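Local coordinates for ankyrin repeat domain protein (Legionella pneumophila subsp. pneumophila, PDB 6MCA), which is a cysteine protease-like bacterial effector with ankyrin repeats and interacts with the LARP7 component of the host 7SK snRNP complex, at residues 25-30 / 51-56; 62-67 / 235-240; 359-364 / 374-379. All blocks are in the same frame, centred on the assembly; numbering follows the deposited sequence. Where two conformers were deposited one is given.

Contact 1 of 3, residues 25-30 / 51-56; sequences SIANDI and IDEYGF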
ATOM      1  N   SER A  25      15.851 -20.664 -23.306  1.00 56.02           N
ATOM      2  CA  SER A  25      15.345 -19.301 -23.263  1.00 44.96           C
ATOM      3  C   SER A  25      16.395 -18.388 -22.651  1.00 36.02           C
ATOM      4  O   SER A  25      17.183 -18.809 -21.800  1.00 37.80           O
ATOM      5  CB  SER A  25      14.041 -19.225 -22.462  1.00 35.86           C
ATOM      6  OG  SER A  25      13.774 -17.900 -22.036  1.00 52.22           O
ATOM      7  N   ILE A  26      16.396 -17.130 -23.098  1.00 32.34           N
ATOM      8  CA  ILE A  26      17.281 -16.137 -22.496  1.00 35.74           C
ATOM      9  C   ILE A  26      16.857 -15.857 -21.060  1.00 32.26           C
ATOM     10  O   ILE A  26      17.699 -15.642 -20.178  1.00 34.80           O
ATOM     11  CB  ILE A  26      17.311 -14.855 -23.352  1.00 32.55           C
ATOM     12  CG1 ILE A  26      18.244 -13.811 -22.734  1.00 38.69           C
ATOM     13  CG2 ILE A  26      15.912 -14.281 -23.536  1.00 35.93           C
ATOM     14  CD1 ILE A  26      18.861 -12.869 -23.746  1.00 50.14           C
ATOM     15  N   ALA A  27      15.547 -15.877 -20.796  1.00 27.55           N
ATOM     16  CA  ALA A  27      15.064 -15.701 -19.432  1.00 33.63           C
ATOM     17  C   ALA A  27      15.518 -16.847 -18.538  1.00 30.30           C
ATOM     18  O   ALA A  27      15.938 -16.624 -17.399  1.00 37.63           O
ATOM     19  CB  ALA A  27      13.541 -15.583 -19.422  1.00 22.78           C
ATOM     20  N   ASN A  28      15.442 -18.083 -19.039  1.00 39.82           N
ATOM     21  CA  ASN A  28      15.912 -19.222 -18.259  1.00 32.93           C
ATOM     22  C   ASN A  28      17.422 -19.181 -18.064  1.00 36.27           C
ATOM     23  O   ASN A  28      17.924 -19.632 -17.029  1.00 42.02           O
ATOM     24  CB  ASN A  28      15.492 -20.531 -18.929  1.00 43.85           C
ATOM     25  CG  ASN A  28      13.987 -20.734 -18.920  1.00 64.63           C
ATOM     26  OD1 ASN A  28      13.281 -20.205 -18.061  1.00 46.48           O
ATOM     27  ND2 ASN A  28      13.489 -21.506 -19.880  1.00 77.87           N
ATOM     28  N   ASP A  29      18.159 -18.648 -19.043  1.00 38.73           N
ATOM     29  CA  ASP A  29      19.595 -18.451 -18.867  1.00 43.37           C
ATOM     30  C   ASP A  29      19.873 -17.458 -17.746  1.00 38.70           C
ATOM     31  O   ASP A  29      20.731 -17.694 -16.887  1.00 35.88           O
ATOM     32  CB  ASP A  29      20.225 -17.965 -20.175  1.00 33.72           C
ATOM     33  CG  ASP A  29      20.322 -19.057 -21.220  1.00 51.54           C
ATOM     34  OD1 ASP A  29      20.046 -20.229 -20.889  1.00 59.35           O
ATOM     35  OD2 ASP A  29      20.677 -18.741 -22.376  1.00 41.99           O
ATOM     36  N   ILE A  30      19.151 -16.338 -17.743  1.00 32.51           N
ATOM     37  CA  ILE A  30      19.360 -15.308 -16.729  1.00 35.03           C
ATOM     38  C   ILE A  30      18.987 -15.832 -15.348  1.00 36.74           C
ATOM     39  O   ILE A  30      19.721 -15.635 -14.372  1.00 36.36           O
ATOM     40  CB  ILE A  30      18.564 -14.040 -17.092  1.00 33.84           C
ATOM     41  CG1 ILE A  30      19.173 -13.366 -18.325  1.00 29.72           C
ATOM     42  CG2 ILE A  30      18.512 -13.076 -15.918  1.00 18.67           C
ATOM     43  CD1 ILE A  30      18.384 -12.174 -18.824  1.00 28.69           C
ATOM     44  N   ILE A  51       9.469  -9.074 -24.547  1.00 36.95           N
ATOM     45  CA  ILE A  51       8.836  -9.567 -23.330  1.00 36.97           C
ATOM     46  C   ILE A  51       8.858 -11.088 -23.355  1.00 40.30           C
ATOM     47  O   ILE A  51       8.405 -11.710 -24.324  1.00 37.97           O
ATOM     48  CB  ILE A  51       7.401  -9.031 -23.210  1.00 32.25           C
ATOM     49  CG1 ILE A  51       7.406  -7.504 -23.101  1.00 33.82           C
ATOM     50  CG2 ILE A  51       6.693  -9.659 -22.021  1.00 24.68           C
ATOM     51  CD1 ILE A  51       7.915  -6.983 -21.774  1.00 36.35           C
ATOM     52  N   ASP A  52       9.387 -11.695 -22.295  1.00 39.46           N
ATOM     53  CA  ASP A  52       9.591 -13.136 -22.271  1.00 36.29           C
ATOM     54  C   ASP A  52       8.338 -13.847 -21.756  1.00 34.49           C
ATOM     55  O   ASP A  52       7.281 -13.241 -21.561  1.00 27.35           O
ATOM     56  CB  ASP A  52      10.834 -13.482 -21.449  1.00 32.06           C
ATOM     57  CG  ASP A  52      10.757 -12.989 -20.009  1.00 37.78           C
ATOM     58  OD1 ASP A  52       9.646 -12.735 -19.498  1.00 29.23           O
ATOM     59  OD2 ASP A  52      11.828 -12.849 -19.383  1.00 41.03           O
ATOM     60  N   GLU A  53       8.458 -15.155 -21.522  1.00 34.55           N
ATOM     61  CA  GLU A  53       7.337 -15.974 -21.079  1.00 35.13           C
ATOM     62  C   GLU A  53       6.860 -15.626 -19.676  1.00 44.36           C
ATOM     63  O   GLU A  53       5.770 -16.059 -19.289  1.00 43.40           O
ATOM     64  CB  GLU A  53       7.720 -17.455 -21.141  1.00 33.46           C
ATOM     65  CG  GLU A  53       8.939 -17.822 -20.305  1.00 37.93           C
ATOM     66  CD  GLU A  53      10.241 -17.722 -21.081  1.00 69.20           C
ATOM     67  OE1 GLU A  53      10.376 -16.795 -21.909  1.00 53.48           O
ATOM     68  OE2 GLU A  53      11.130 -18.574 -20.864  1.00 52.11           O
ATOM     69  N   TYR A  54       7.640 -14.868 -18.909  1.00 45.01           N
ATOM     70  CA  TYR A  54       7.252 -14.454 -17.568  1.00 38.32           C
ATOM     71  C   TYR A  54       6.716 -13.030 -17.519  1.00 44.35           C
ATOM     72  O   TYR A  54       6.366 -12.551 -16.436  1.00 35.27           O
ATOM     73  CB  TYR A  54       8.439 -14.588 -16.608  1.00 35.88           C
ATOM     74  CG  TYR A  54       9.049 -15.971 -16.574  1.00 37.64           C
ATOM     75  CD1 TYR A  54       8.430 -17.009 -15.890  1.00 41.90           C
ATOM     76  CD2 TYR A  54      10.247 -16.238 -17.223  1.00 29.47           C
ATOM     77  CE1 TYR A  54       8.985 -18.275 -15.854  1.00 29.95           C
ATOM     78  CE2 TYR A  54      10.809 -17.501 -17.195  1.00 41.62           C
ATOM     79  CZ  TYR A  54      10.174 -18.514 -16.509  1.00 44.05           C
ATOM     80  OH  TYR A  54      10.732 -19.772 -16.478  1.00 36.48           O
ATOM     81  N   GLY A  55       6.641 -12.347 -18.658  1.00 35.40           N
ATOM     82  CA  GLY A  55       6.160 -10.983 -18.700  1.00 25.58           C
ATOM     83  C   GLY A  55       7.214  -9.918 -18.503  1.00 36.79           C
ATOM     84  O   GLY A  55       6.860  -8.747 -18.319  1.00 28.13           O
ATOM     85  N   PHE A  56       8.494 -10.279 -18.542  1.00 23.19           N
ATOM     86  CA  PHE A  56       9.585  -9.350 -18.295  1.00 26.46           C
ATOM     87  C   PHE A  56      10.505  -9.281 -19.507  1.00 35.32           C
ATOM     88  O   PHE A  56      10.411 -10.081 -20.440  1.00 32.82           O
ATOM     89  CB  PHE A  56      10.385  -9.761 -17.050  1.00 28.15           C
ATOM     90  CG  PHE A  56       9.562  -9.835 -15.797  1.00 31.44           C
ATOM     91  CD1 PHE A  56       8.918  -8.712 -15.312  1.00 33.16           C
ATOM     92  CD2 PHE A  56       9.439 -11.026 -15.100  1.00 33.49           C
ATOM     93  CE1 PHE A  56       8.161  -8.773 -14.161  1.00 35.45           C
ATOM     94  CE2 PHE A  56       8.683 -11.092 -13.945  1.00 29.78           C
ATOM     95  CZ  PHE A  56       8.044  -9.964 -13.475  1.00 33.52           C
TER
HETATM   96  O   HOH W   1      12.957 -15.496 -22.906  1.00 41.93           O

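Contact 2 of 3, residues 62-67 / 235-240; sequences CAITRQ and QHHPRL. With TLA (L(+)-tartaric acid), chain C.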
ATOM      1  N   CYS A  62      17.481  -9.384 -15.252  1.00 26.16           N
ATOM      2  CA  CYS A  62      18.750  -9.094 -14.591  1.00 26.40           C
ATOM      3  C   CYS A  62      18.538  -8.289 -13.316  1.00 25.94           C
ATOM      4  O   CYS A  62      19.179  -8.551 -12.292  1.00 36.21           O
ATOM      5  CB  CYS A  62      19.674  -8.337 -15.545  1.00 24.54           C
ATOM      6  SG  CYS A  62      20.232  -9.298 -16.959  1.00 35.54           S
ATOM      7  N   ALA A  63      17.643  -7.300 -13.363  1.00 24.14           N
ATOM      8  CA  ALA A  63      17.368  -6.493 -12.179  1.00 36.71           C
ATOM      9  C   ALA A  63      16.742  -7.334 -11.072  1.00 30.81           C
ATOM     10  O   ALA A  63      17.118  -7.212  -9.900  1.00 35.42           O
ATOM     11  CB  ALA A  63      16.461  -5.318 -12.542  1.00 19.83           C
ATOM     12  N   ILE A  64      15.789  -8.199 -11.427  1.00 34.82           N
ATOM     13  CA  ILE A  64      15.124  -9.037 -10.432  1.00 30.24           C
ATOM     14  C   ILE A  64      16.118  -9.997  -9.791  1.00 40.46           C
ATOM     15  O   ILE A  64      16.084 -10.229  -8.576  1.00 36.62           O
ATOM     16  CB  ILE A  64      13.943  -9.789 -11.077  1.00 36.49           C
ATOM     17  CG1 ILE A  64      12.796  -8.823 -11.383  1.00 31.77           C
ATOM     18  CG2 ILE A  64      13.461 -10.918 -10.175  1.00 25.73           C
ATOM     19  CD1 ILE A  64      11.593  -9.488 -12.017  1.00 30.02           C
ATOM     20  N   THR A  65      17.026 -10.557 -10.588  1.00 35.26           N
ATOM     21  CA  THR A  65      17.980 -11.540 -10.088  1.00 30.28           C
ATOM     22  C   THR A  65      19.310 -10.930  -9.655  1.00 29.81           C
ATOM     23  O   THR A  65      20.224 -11.680  -9.297  1.00 34.01           O
ATOM     24  CB  THR A  65      18.229 -12.617 -11.147  1.00 36.81           C
ATOM     25  OG1 THR A  65      18.720 -12.007 -12.347  1.00 34.08           O
ATOM     26  CG2 THR A  65      16.941 -13.367 -11.455  1.00 32.34           C
ATOM     27  N   ARG A  66      19.439  -9.600  -9.682  1.00 39.21           N
ATOM     28  CA  ARG A  66      20.638  -8.903  -9.207  1.00 33.70           C
ATOM     29  C   ARG A  66      21.893  -9.329  -9.968  1.00 43.44           C
ATOM     30  O   ARG A  66      22.983  -9.410  -9.398  1.00 51.47           O
ATOM     31  CB  ARG A  66      20.842  -9.107  -7.703  1.00 33.19           C
ATOM     32  CG  ARG A  66      19.651  -8.752  -6.836  1.00 31.91           C
ATOM     33  CD  ARG A  66      19.853  -9.289  -5.429  1.00 43.78           C
ATOM     34  NE  ARG A  66      18.783  -8.888  -4.522  1.00 54.63           N
ATOM     35  CZ  ARG A  66      18.837  -7.820  -3.735  1.00 49.23           C
ATOM     36  NH1 ARG A  66      19.911  -7.043  -3.743  1.00 49.24           N
ATOM     37  NH2 ARG A  66      17.817  -7.530  -2.939  1.00 56.90           N
ATOM     38  N   GLN A  67      21.734  -9.620 -11.259  0.64 37.98           N
ATOM     39  CA  GLN A  67      22.823 -10.081 -12.118  0.64 40.37           C
ATOM     40  C   GLN A  67      23.365  -8.872 -12.872  0.64 37.82           C
ATOM     41  O   GLN A  67      22.824  -8.478 -13.909  0.64 36.07           O
ATOM     42  CB  GLN A  67      22.334 -11.164 -13.071  0.64 39.69           C
ATOM     43  CG  GLN A  67      21.974 -12.470 -12.388  0.64 39.84           C
ATOM     44  CD  GLN A  67      23.181 -13.358 -12.171  0.64 41.01           C
ATOM     45  OE1 GLN A  67      23.434 -14.277 -12.947  0.64 39.75           O
ATOM     46  NE2 GLN A  67      23.939 -13.082 -11.117  0.64 52.58           N
ATOM     47  N   GLN A 235       6.949 -13.106  -4.600  1.00 21.36           N
ATOM     48  CA  GLN A 235       5.861 -13.450  -5.506  1.00 27.55           C
ATOM     49  C   GLN A 235       6.131 -12.975  -6.927  1.00 37.49           C
ATOM     50  O   GLN A 235       5.574 -13.543  -7.873  1.00 32.53           O
ATOM     51  CB  GLN A 235       4.543 -12.863  -5.000  1.00 23.00           C
ATOM     52  CG  GLN A 235       4.022 -13.521  -3.731  1.00 28.50           C
ATOM     53  CD  GLN A 235       2.639 -13.035  -3.346  1.00 35.90           C
ATOM     54  OE1 GLN A 235       2.257 -11.905  -3.650  1.00 32.03           O
ATOM     55  NE2 GLN A 235       1.877 -13.892  -2.676  1.00 33.34           N
ATOM     56  N   HIS A 236       6.975 -11.955  -7.100  1.00 37.02           N
ATOM     57  CA  HIS A 236       7.299 -11.470  -8.435  1.00 29.69           C
ATOM     58  C   HIS A 236       8.391 -12.287  -9.109  1.00 27.08           C
ATOM     59  O   HIS A 236       8.544 -12.200 -10.333  1.00 31.47           O
ATOM     60  CB  HIS A 236       7.729 -10.002  -8.377  1.00 27.85           C
ATOM     61  CG  HIS A 236       6.650  -9.074  -7.910  1.00 47.97           C
ATOM     62  ND1 HIS A 236       5.616  -8.667  -8.725  1.00 40.29           N
ATOM     63  CD2 HIS A 236       6.449  -8.471  -6.716  1.00 27.61           C
ATOM     64  CE1 HIS A 236       4.822  -7.855  -8.052  1.00 48.13           C
ATOM     65  NE2 HIS A 236       5.305  -7.718  -6.830  1.00 45.09           N
ATOM     66  N   HIS A 237       9.145 -13.071  -8.350  1.00 26.34           N
ATOM     67  CA  HIS A 237      10.250 -13.827  -8.923  1.00 27.49           C
ATOM     68  C   HIS A 237       9.718 -14.892  -9.877  1.00 42.50           C
ATOM     69  O   HIS A 237       8.765 -15.602  -9.536  1.00 40.85           O
ATOM     70  CB  HIS A 237      11.086 -14.471  -7.822  1.00 26.52           C
ATOM     71  CG  HIS A 237      12.484 -14.800  -8.240  1.00 39.29           C
ATOM     72  ND1 HIS A 237      12.777 -15.809  -9.132  1.00 33.86           N
ATOM     73  CD2 HIS A 237      13.672 -14.251  -7.891  1.00 36.21           C
ATOM     74  CE1 HIS A 237      14.084 -15.868  -9.314  1.00 44.10           C
ATOM     75  NE2 HIS A 237      14.650 -14.933  -8.572  1.00 41.08           N
ATOM     76  N   PRO A 238      10.297 -15.032 -11.072  1.00 52.83           N
ATOM     77  CA  PRO A 238       9.775 -16.020 -12.029  1.00 40.39           C
ATOM     78  C   PRO A 238      10.009 -17.465 -11.617  1.00 37.40           C
ATOM     79  O   PRO A 238       9.262 -18.342 -12.070  1.00 48.79           O
ATOM     80  CB  PRO A 238      10.526 -15.684 -13.325  1.00 36.93           C
ATOM     81  CG  PRO A 238      11.760 -14.974 -12.876  1.00 35.31           C
ATOM     82  CD  PRO A 238      11.373 -14.209 -11.650  1.00 31.10           C
ATOM     83  N   ARG A 239      11.009 -17.746 -10.778  1.00 31.67           N
ATOM     84  CA  ARG A 239      11.312 -19.128 -10.404  1.00 31.70           C
ATOM     85  C   ARG A 239      12.096 -19.100  -9.090  1.00 40.22           C
ATOM     86  O   ARG A 239      13.286 -18.778  -9.087  1.00 53.84           O
ATOM     87  CB  ARG A 239      12.092 -19.832 -11.504  1.00 43.88           C
ATOM     88  CG  ARG A 239      12.622 -21.207 -11.127  1.00 43.28           C
ATOM     89  CD  ARG A 239      13.662 -21.682 -12.129  1.00 37.08           C
ATOM     90  NE  ARG A 239      13.162 -21.622 -13.500  1.00 63.26           N
ATOM     91  CZ  ARG A 239      13.926 -21.727 -14.582  1.00 67.30           C
ATOM     92  NH1 ARG A 239      13.380 -21.660 -15.789  1.00 51.73           N
ATOM     93  NH2 ARG A 239      15.236 -21.896 -14.460  1.00 42.48           N
ATOM     94  N   LEU A 240      11.424 -19.446  -7.995  1.00 34.94           N
ATOM     95  CA  LEU A 240      12.077 -19.476  -6.694  1.00 37.49           C
ATOM     96  C   LEU A 240      13.110 -20.595  -6.635  1.00 33.14           C
ATOM     97  O   LEU A 240      12.941 -21.662  -7.229  1.00 38.52           O
ATOM     98  CB  LEU A 240      11.046 -19.658  -5.581  1.00 32.74           C
ATOM     99  CG  LEU A 240      10.013 -18.540  -5.429  1.00 40.60           C
ATOM    100  CD1 LEU A 240       9.061 -18.845  -4.284  1.00 40.78           C
ATOM    101  CD2 LEU A 240      10.699 -17.199  -5.221  1.00 43.07           C
TER
HETATM  102  O1  TLA C 502      18.361 -15.314  -8.620  1.00 41.14           O
HETATM  103  O11 TLA C 502      16.859 -14.322  -7.387  1.00 55.92           O
HETATM  104  C1  TLA C 502      18.066 -14.544  -7.667  1.00 59.04           C
HETATM  105  C2  TLA C 502      19.172 -13.881  -6.850  1.00 54.53           C
HETATM  106  O2  TLA C 502      20.399 -14.048  -7.502  1.00 56.86           O
HETATM  107  C3  TLA C 502      19.242 -14.520  -5.465  1.00 73.08           C
HETATM  108  O3  TLA C 502      20.126 -15.606  -5.493  1.00 73.38           O
HETATM  109  C4  TLA C 502      19.738 -13.485  -4.456  1.00 86.73           C
HETATM  110  O4  TLA C 502      20.889 -13.596  -3.959  1.00 71.71           O
HETATM  111  O41 TLA C 502      18.998 -12.522  -4.126  1.00 74.51           O

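Contact 3 of 3, residues 359-364 / 374-379; sequences AYSMQE and DVALSL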
ATOM      1  N   ALA A 359      -3.226  -9.246  15.902  1.00 18.97           N
ATOM      2  CA  ALA A 359      -1.908  -9.706  16.327  1.00 31.21           C
ATOM      3  C   ALA A 359      -1.620  -9.297  17.767  1.00 22.45           C
ATOM      4  O   ALA A 359      -1.014 -10.062  18.530  1.00 32.47           O
ATOM      5  CB  ALA A 359      -0.830  -9.168  15.385  1.00 16.12           C
ATOM      6  N   TYR A 360      -2.061  -8.100  18.162  1.00 22.30           N
ATOM      7  CA  TYR A 360      -1.927  -7.689  19.557  1.00 20.93           C
ATOM      8  C   TYR A 360      -2.647  -8.660  20.487  1.00 22.55           C
ATOM      9  O   TYR A 360      -2.067  -9.157  21.464  1.00 32.43           O
ATOM     10  CB  TYR A 360      -2.465  -6.268  19.735  1.00 28.51           C
ATOM     11  CG  TYR A 360      -2.060  -5.627  21.041  1.00 37.03           C
ATOM     12  CD1 TYR A 360      -2.726  -5.932  22.222  1.00 34.27           C
ATOM     13  CD2 TYR A 360      -1.010  -4.719  21.096  1.00 39.29           C
ATOM     14  CE1 TYR A 360      -2.358  -5.357  23.418  1.00 44.20           C
ATOM     15  CE2 TYR A 360      -0.636  -4.137  22.290  1.00 45.82           C
ATOM     16  CZ  TYR A 360      -1.314  -4.460  23.446  1.00 50.13           C
ATOM     17  OH  TYR A 360      -0.949  -3.888  24.639  1.00 64.22           O
ATOM     18  N   SER A 361      -3.920  -8.946  20.194  1.00 22.41           N
ATOM     19  CA  SER A 361      -4.689  -9.870  21.021  1.00 27.05           C
ATOM     20  C   SER A 361      -4.029 -11.241  21.081  1.00 20.64           C
ATOM     21  O   SER A 361      -3.969 -11.863  22.148  1.00 30.93           O
ATOM     22  CB  SER A 361      -6.116  -9.993  20.487  1.00 25.58           C
ATOM     23  OG  SER A 361      -6.847  -8.801  20.699  1.00 46.13           O
ATOM     24  N   MET A 362      -3.528 -11.729  19.944  1.00 22.38           N
ATOM     25  CA  MET A 362      -2.876 -13.034  19.932  1.00 24.41           C
ATOM     26  C   MET A 362      -1.622 -13.029  20.793  1.00 31.15           C
ATOM     27  O   MET A 362      -1.295 -14.035  21.435  1.00 32.86           O
ATOM     28  CB  MET A 362      -2.545 -13.443  18.498  1.00 23.21           C
ATOM     29  CG  MET A 362      -3.768 -13.742  17.655  1.00 21.08           C
ATOM     30  SD  MET A 362      -3.358 -13.948  15.916  1.00 26.69           S
ATOM     31  CE  MET A 362      -2.455 -15.493  15.960  1.00 20.34           C
ATOM     32  N   GLN A 363      -0.902 -11.905  20.820  1.00 33.03           N
ATOM     33  CA  GLN A 363       0.226 -11.791  21.738  1.00 28.34           C
ATOM     34  C   GLN A 363      -0.232 -11.781  23.190  1.00 35.79           C
ATOM     35  O   GLN A 363       0.497 -12.253  24.070  1.00 32.29           O
ATOM     36  CB  GLN A 363       1.033 -10.532  21.440  1.00 28.17           C
ATOM     37  CG  GLN A 363       1.858 -10.609  20.179  1.00 31.89           C
ATOM     38  CD  GLN A 363       2.637  -9.338  19.930  1.00 26.87           C
ATOM     39  OE1 GLN A 363       3.796  -9.219  20.329  1.00 37.85           O
ATOM     40  NE2 GLN A 363       2.000  -8.373  19.275  1.00 19.30           N
ATOM     41  N   GLU A 364      -1.428 -11.249  23.459  1.00 48.66           N
ATOM     42  CA  GLU A 364      -1.909 -11.181  24.838  1.00 46.00           C
ATOM     43  C   GLU A 364      -2.132 -12.565  25.438  1.00 43.93           C
ATOM     44  O   GLU A 364      -2.082 -12.721  26.664  1.00 49.35           O
ATOM     45  CB  GLU A 364      -3.200 -10.365  24.908  1.00 45.24           C
ATOM     46  CG  GLU A 364      -3.006  -8.869  24.725  1.00 58.40           C
ATOM     47  CD  GLU A 364      -2.686  -8.154  26.024  1.00 87.92           C
ATOM     48  OE1 GLU A 364      -1.854  -8.667  26.803  1.00 85.78           O
ATOM     49  OE2 GLU A 364      -3.270  -7.076  26.268  1.00 87.96           O
ATOM     50  N   ASP A 374     -10.575  -5.865  24.263  1.00 80.63           N
ATOM     51  CA  ASP A 374     -10.884  -4.483  24.620  1.00 71.89           C
ATOM     52  C   ASP A 374      -9.719  -3.553  24.298  1.00 58.56           C
ATOM     53  O   ASP A 374      -9.869  -2.578  23.548  1.00 41.12           O
ATOM     54  CB  ASP A 374     -11.239  -4.402  26.106  1.00 71.49           C
ATOM     55  CG  ASP A 374     -12.727  -4.517  26.358  1.00 97.55           C
ATOM     56  OD1 ASP A 374     -13.508  -4.403  25.388  1.00 95.28           O
ATOM     57  OD2 ASP A 374     -13.117  -4.722  27.527  1.00 99.34           O
ATOM     58  N   VAL A 375      -8.551  -3.836  24.880  1.00 46.47           N
ATOM     59  CA  VAL A 375      -7.386  -2.979  24.684  1.00 58.59           C
ATOM     60  C   VAL A 375      -6.976  -2.963  23.218  1.00 35.09           C
ATOM     61  O   VAL A 375      -6.602  -1.918  22.675  1.00 44.61           O
ATOM     62  CB  VAL A 375      -6.230  -3.435  25.595  1.00 51.40           C
ATOM     63  CG1 VAL A 375      -4.959  -2.659  25.284  1.00 52.79           C
ATOM     64  CG2 VAL A 375      -6.612  -3.268  27.056  1.00 69.54           C
ATOM     65  N   ALA A 376      -7.055  -4.117  22.551  1.00 30.89           N
ATOM     66  CA  ALA A 376      -6.664  -4.192  21.146  1.00 22.40           C
ATOM     67  C   ALA A 376      -7.550  -3.307  20.279  1.00 29.28           C
ATOM     68  O   ALA A 376      -7.056  -2.553  19.432  1.00 28.59           O
ATOM     69  CB  ALA A 376      -6.712  -5.642  20.667  1.00 19.57           C
ATOM     70  N   LEU A 377      -8.868  -3.374  20.483  1.00 27.93           N
ATOM     71  CA  LEU A 377      -9.777  -2.571  19.672  1.00 25.13           C
ATOM     72  C   LEU A 377      -9.641  -1.086  19.989  1.00 30.24           C
ATOM     73  O   LEU A 377      -9.701  -0.243  19.082  1.00 31.64           O
ATOM     74  CB  LEU A 377     -11.216  -3.043  19.877  1.00 33.45           C
ATOM     75  CG  LEU A 377     -11.517  -4.436  19.320  1.00 41.75           C
ATOM     76  CD1 LEU A 377     -12.983  -4.797  19.503  1.00 43.61           C
ATOM     77  CD2 LEU A 377     -11.116  -4.524  17.859  1.00 25.80           C
ATOM     78  N   SER A 378      -9.453  -0.742  21.268  1.00 25.24           N
ATOM     79  CA  SER A 378      -9.246   0.659  21.621  1.00 36.22           C
ATOM     80  C   SER A 378      -7.973   1.202  20.980  1.00 28.64           C
ATOM     81  O   SER A 378      -7.961   2.319  20.445  1.00 28.13           O
ATOM     82  CB  SER A 378      -9.197   0.814  23.141  1.00 27.73           C
ATOM     83  OG  SER A 378      -9.148   2.180  23.513  1.00 58.61           O
ATOM     84  N   LEU A 379      -6.894   0.416  21.019  1.00 25.13           N
ATOM     85  CA  LEU A 379      -5.645   0.810  20.379  1.00 28.94           C
ATOM     86  C   LEU A 379      -5.823   0.967  18.876  1.00 33.54           C
ATOM     87  O   LEU A 379      -5.280   1.897  18.271  1.00 31.26           O
ATOM     88  CB  LEU A 379      -4.563  -0.225  20.685  1.00 31.83           C
ATOM     89  CG  LEU A 379      -3.109   0.130  20.381  1.00 40.66           C
ATOM     90  CD1 LEU A 379      -2.603   1.187  21.349  1.00 36.56           C
ATOM     91  CD2 LEU A 379      -2.242  -1.117  20.439  1.00 38.74           C
TER

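Contact 1 of 3, residues 25-30 / 51-56
Polar side chains of Ser25 and Asn28 meet Glu53 and Tyr54 where the start of helix 26-31 lies against the beta turn 52-55, a partly buried contact near the N-terminus. The hydroxyl of Ser25 does two jobs. As the N-cap it accepts weak bonds from the backbone N of Ala27 and Asn28, and it donates to the syn lone pair of Glu53, with OG to OE2 at 3.0 Å. A water donating to Ser25 OG and Glu53 OE1 ties the same two groups a second time. For Glu53, chi1 (58°) sets CG over one face of the Tyr54 ring, and the bend at chi2 turns the carboxylate back to Ser25. Tyr54 OH then donates to Asn28 OD1 at 3.0 Å in the carbonyl plane, ring and amide planes 70° apart. Between these bonds Ala27 CB sits 4.0 Å from Tyr54 CE2, at the ring edge. The turn is shaped by Asp52, whose OD1 takes the N-H groups of Tyr54 and Phe56 from opposite faces of the carboxylate, the former making an Asx turn. Ile26 packs on helix 38-43, Ile30 and Phe56 on Glu61 of helix 58-65, and the Phe56 ring meets Trp94 of helix 91-97 edge-to-face.

Contact 2 of 3, residues 62-67 / 235-240
The methyl groups of Ile64 and Thr65, in the last turn of helix 58-65, touch His237 and Pro238 of the loop between helices 215-233 and 242-251, with no direct hydrogen bond across the pair of segments. Ile64 uses its CG2 branch for both partners: it lies 4.0 Å from His237 CD2 and 4.2 Å from Pro238 CD. A chi1 of -72° turns this methyl, anti to the backbone N of Ile64, to the imidazole and the proline ring. Thr65 CG2 approaches His237 NE2 at 4.0 Å, the two side chains crossing at about a right angle, while the Thr65 hydroxyl turns back to Glu61 O within its own helix.

The helix closes here in a Schellman motif. Arg66 takes up positive phi, and Gln67 N bonds back to Cys62 O at 3.0 Å; Gln67 in turn is the N-cap of helix 68-76, making this a helix-turn-helix connection resembling those of ankyrin repeats.

Polar links run through a tartaric acid molecule, probably from the crystallisation liquor. His237 NE2 donates to tartaric acid O11 at 2.6 Å, and tartaric acid O2 donates to Thr65 O at 3.0 Å; His33 NE2 binds the same molecule as well. The other imidazole nitrogen, His237 ND1, accepts from Arg239 N at 3.1 Å, with the donor only 2° out of the ring plane, which helps fix the ring's rotation and is consistent with the proton lying on NE2. His244 meets the same ring edge-to-face, and Glu189 holds His236 NE2.

Contact 3 of 3, residues 359-364 / 374-379
Tyr360 presents its ring to three side chains of helix 373-399, and these apolar touches carry most of a buried helix-to-helix contact. Leu379 CD2 meets the CD2/CE2 side of the ring, 3.9 Å from Tyr360 CD2, the two side chains crossing at about a right angle. Val375 CG1, 4.2 Å from Tyr360 CE1, and Ala376 CB, 4.3 Å from Tyr360 CD1, meet the CD1/CE1 side, and all three come from the same side of the ring plane. With CG anti to the backbone N (chi1 -165°), Tyr360 directs its ring toward helix 373-399. Beside it, Ser361 faces Ala376, and here small side chains let the backbones come nearest, with CA atoms 6.0 Å apart. Ser361 OG bonds to Pro357 O within its own helix.

The backbones that set these positions run nearly antiparallel: the short segment axes pass 9.0 Å apart at 155°. Only a short connection separates the two helices in sequence, so the pair forms an antiparallel helical hairpin.

Further out, Tyr217 of helix 215-233 meets the Tyr360 ring edge-to-face, and Gln363 bonds to Asn220 and to Tyr217 O on that same helix. Leu379 also rests on Ile218 there. The pair thus packs against helix 215-233, and through Met362, Ser361 and Leu377 it also touches strands 266-273 and 331-337 of the five-stranded antiparallel sheet.

Overall arrangement
Contacts 1 and 2 are neighbours, their centres about 10 Å apart, whereas contact 3 lies about 46 Å and 37 Å from them, centre to centre. The first two share the surroundings of helix 58-65 and meet directly where Pro238 and Arg239 reach Tyr54, so loop 235-240 touches both the N-terminal turn 52-55 and helix 58-65. The chemistry differs with place in the fold. Contact 1, partly buried, relies on directed hydrogen bonds around a helix start; contact 2, at the surface, combines sparse apolar touches with a bound small molecule; contact 3, buried, is apolar and has no hydrogen bond between its segments. Helix 215-233 precedes the loop of contact 2 and also flanks contact 3.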